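Local structure of Epf (Streptococcus pyogenes, 4ES8) at residues Val129-Gly134 with Val157-Glu162. The protein is a cell-surface adhesin that binds to cells through an N-terminal domain containing a carbohydrate-binding module. Numbering follows the deposited sequence.
Sequences VDYRIG and VKIEGE. With NA (sodium ion), chain F.
Ile159 sends its CD1 methyl to the edge of the Tyr131 ring, near the ring plane, with CD1 3.7 Å from Tyr131 CD2 and the two side chains crossing at about a right angle. With CG1 anti to the carbonyl carbon (chi1 -46°), the Ile159 branch runs out extended to CD1. Beside it, Glu162 brings OE1 obliquely to 3.8 Å from Tyr131 CE2, its carboxylate turned 15° from the ring plane. That carboxylate is held by two cations, Arg169 at OE1 and Lys174 at OE2; Arg169 also makes a cation-pi contact with the ring, while Gln120 takes the phenol OH. Two residues on, Ile133 CG1 meets Val157 CG2 at 4.1 Å, and Phe178 touches both side chains. No hydrogen bond joins the segments. Away from Tyr131, a water accepts from Ile159 N and donates to Glu162 O, so it links the two ends of the type II turn from Ile159 to Glu162. It also binds the sodium ion, whose other ligands here are Val157 O at 2.9 Å and a second water. Side chains from strands 127-135 and 154-159, which belong to different antiparallel sheets, thus meet between the facing sheets of a beta-sandwich, consistent with a carbohydrate-binding module.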
loop_
_atom_site.group_PDB
_atom_site.type_symbol
_atom_site.label_atom_id
_atom_site.label_comp_id
_atom_site.label_asym_id
_atom_site.label_seq_id
_atom_site.Cartn_x
_atom_site.Cartn_y
_atom_site.Cartn_z
ATOM N N VAL A 129 -14.027 -13.235 11.067
ATOM C CA VAL A 129 -12.811 -12.561 10.642
ATOM C C VAL A 129 -13.115 -11.244 9.952
ATOM O O VAL A 129 -14.107 -11.120 9.217
ATOM C CB VAL A 129 -12.089 -13.560 9.655
ATOM C CG1 VAL A 129 -10.881 -12.936 8.950
ATOM C CG2 VAL A 129 -11.677 -14.851 10.372
ATOM N N ASP A 130 -12.200 -10.286 10.133
ATOM C CA ASP A 130 -12.259 -8.992 9.443
ATOM C C ASP A 130 -10.860 -8.668 8.925
ATOM O O ASP A 130 -9.865 -9.142 9.495
ATOM C CB ASP A 130 -12.776 -7.867 10.370
ATOM C CG ASP A 130 -13.157 -6.561 9.659
ATOM O OD1 ASP A 130 -13.245 -6.557 8.399
ATOM O OD2 ASP A 130 -13.335 -5.539 10.353
ATOM N N TYR A 131 -10.795 -7.888 7.852
ATOM C CA TYR A 131 -9.532 -7.423 7.246
ATOM C C TYR A 131 -9.600 -5.912 7.142
ATOM O O TYR A 131 -10.556 -5.383 6.570
ATOM C CB TYR A 131 -9.293 -8.000 5.844
ATOM C CG TYR A 131 -9.505 -9.491 5.668
ATOM C CD1 TYR A 131 -8.893 -10.414 6.521
ATOM C CD2 TYR A 131 -10.221 -9.986 4.582
ATOM C CE1 TYR A 131 -9.025 -11.789 6.310
ATOM C CE2 TYR A 131 -10.356 -11.351 4.363
ATOM C CZ TYR A 131 -9.762 -12.251 5.234
ATOM O OH TYR A 131 -9.918 -13.599 5.027
ATOM N N ARG A 132 -8.605 -5.226 7.683
ATOM C CA ARG A 132 -8.594 -3.776 7.629
ATOM C C ARG A 132 -7.238 -3.257 7.267
ATOM O O ARG A 132 -6.265 -3.995 7.361
ATOM C CB ARG A 132 -8.981 -3.196 9.008
ATOM C CG ARG A 132 -10.416 -3.487 9.471
ATOM C CD ARG A 132 -11.438 -2.542 8.864
ATOM N NE ARG A 132 -12.785 -3.010 9.190
ATOM C CZ ARG A 132 -13.885 -2.418 8.749
ATOM N NH1 ARG A 132 -13.801 -1.368 7.934
ATOM N NH2 ARG A 132 -15.083 -2.893 9.086
ATOM N N ILE A 133 -7.165 -1.969 6.904
ATOM C CA ILE A 133 -5.884 -1.283 6.740
ATOM C C ILE A 133 -5.692 -0.437 7.996
ATOM O O ILE A 133 -6.666 0.120 8.523
ATOM C CB ILE A 133 -5.824 -0.419 5.453
ATOM C CG1 ILE A 133 -6.236 -1.247 4.211
ATOM C CG2 ILE A 133 -4.420 0.217 5.270
ATOM C CD1 ILE A 133 -5.405 -2.490 3.938
ATOM N N GLY A 134 -4.460 -0.333 8.473
ATOM C CA GLY A 134 -4.222 0.507 9.631
ATOM C C GLY A 134 -2.840 1.125 9.620
ATOM O O GLY A 134 -2.059 0.930 8.683
ATOM N N VAL A 157 -11.024 1.179 0.181
ATOM C CA VAL A 157 -10.655 -0.209 0.538
ATOM C C VAL A 157 -11.667 -1.159 -0.058
ATOM O O VAL A 157 -12.886 -0.928 0.056
ATOM C CB VAL A 157 -10.545 -0.404 2.060
ATOM C CG1 VAL A 157 -10.161 -1.854 2.397
ATOM C CG2 VAL A 157 -9.549 0.587 2.667
ATOM N N LYS A 158 -11.178 -2.226 -0.708
ATOM C CA LYS A 158 -12.075 -3.186 -1.338
ATOM C C LYS A 158 -11.497 -4.583 -1.256
ATOM O O LYS A 158 -10.373 -4.811 -1.712
ATOM C CB LYS A 158 -12.343 -2.810 -2.818
ATOM C CG LYS A 158 -13.189 -3.817 -3.614
ATOM C CD LYS A 158 -13.393 -3.370 -5.070
ATOM C CE LYS A 158 -14.179 -4.372 -5.908
ATOM N NZ LYS A 158 -14.364 -3.865 -7.301
ATOM N N ILE A 159 -12.287 -5.520 -0.732
ATOM C CA ILE A 159 -11.928 -6.939 -0.747
ATOM C C ILE A 159 -12.634 -7.540 -1.947
ATOM O O ILE A 159 -13.875 -7.419 -2.034
ATOM C CB ILE A 159 -12.279 -7.741 0.533
ATOM C CG1 ILE A 159 -11.880 -7.035 1.863
ATOM C CG2 ILE A 159 -11.694 -9.165 0.437
ATOM C CD1 ILE A 159 -12.671 -7.595 3.057
ATOM N N GLU A 160 -11.895 -8.195 -2.865
ATOM C CA GLU A 160 -12.597 -8.806 -3.996
ATOM C C GLU A 160 -13.579 -9.846 -3.488
ATOM O O GLU A 160 -13.204 -10.741 -2.714
ATOM C CB GLU A 160 -11.626 -9.459 -5.013
ATOM C CG GLU A 160 -10.728 -8.446 -5.702
ATOM C CD GLU A 160 -11.474 -7.431 -6.550
ATOM O OE1 GLU A 160 -12.252 -7.855 -7.437
ATOM O OE2 GLU A 160 -11.312 -6.214 -6.303
ATOM N N GLY A 161 -14.841 -9.708 -3.921
ATOM C CA GLY A 161 -15.882 -10.693 -3.620
ATOM C C GLY A 161 -16.433 -10.755 -2.209
ATOM O O GLY A 161 -17.261 -11.621 -1.917
ATOM N N GLU A 162 -15.943 -9.895 -1.303
ATOM C CA GLU A 162 -16.364 -9.921 0.113
ATOM C C GLU A 162 -16.525 -8.551 0.705
ATOM O O GLU A 162 -16.091 -7.545 0.128
ATOM C CB GLU A 162 -15.316 -10.626 1.014
ATOM C CG GLU A 162 -14.507 -11.690 0.360
ATOM C CD GLU A 162 -13.925 -12.727 1.283
ATOM O OE1 GLU A 162 -13.459 -12.396 2.396
ATOM O OE2 GLU A 162 -13.845 -13.878 0.817
HETATM NA NA NA F . -15.555 -2.062 -0.126
HETATM O O HOH W 1 -14.965 -4.938 0.074
HETATM O O HOH W 2 -15.296 -2.210 2.104
#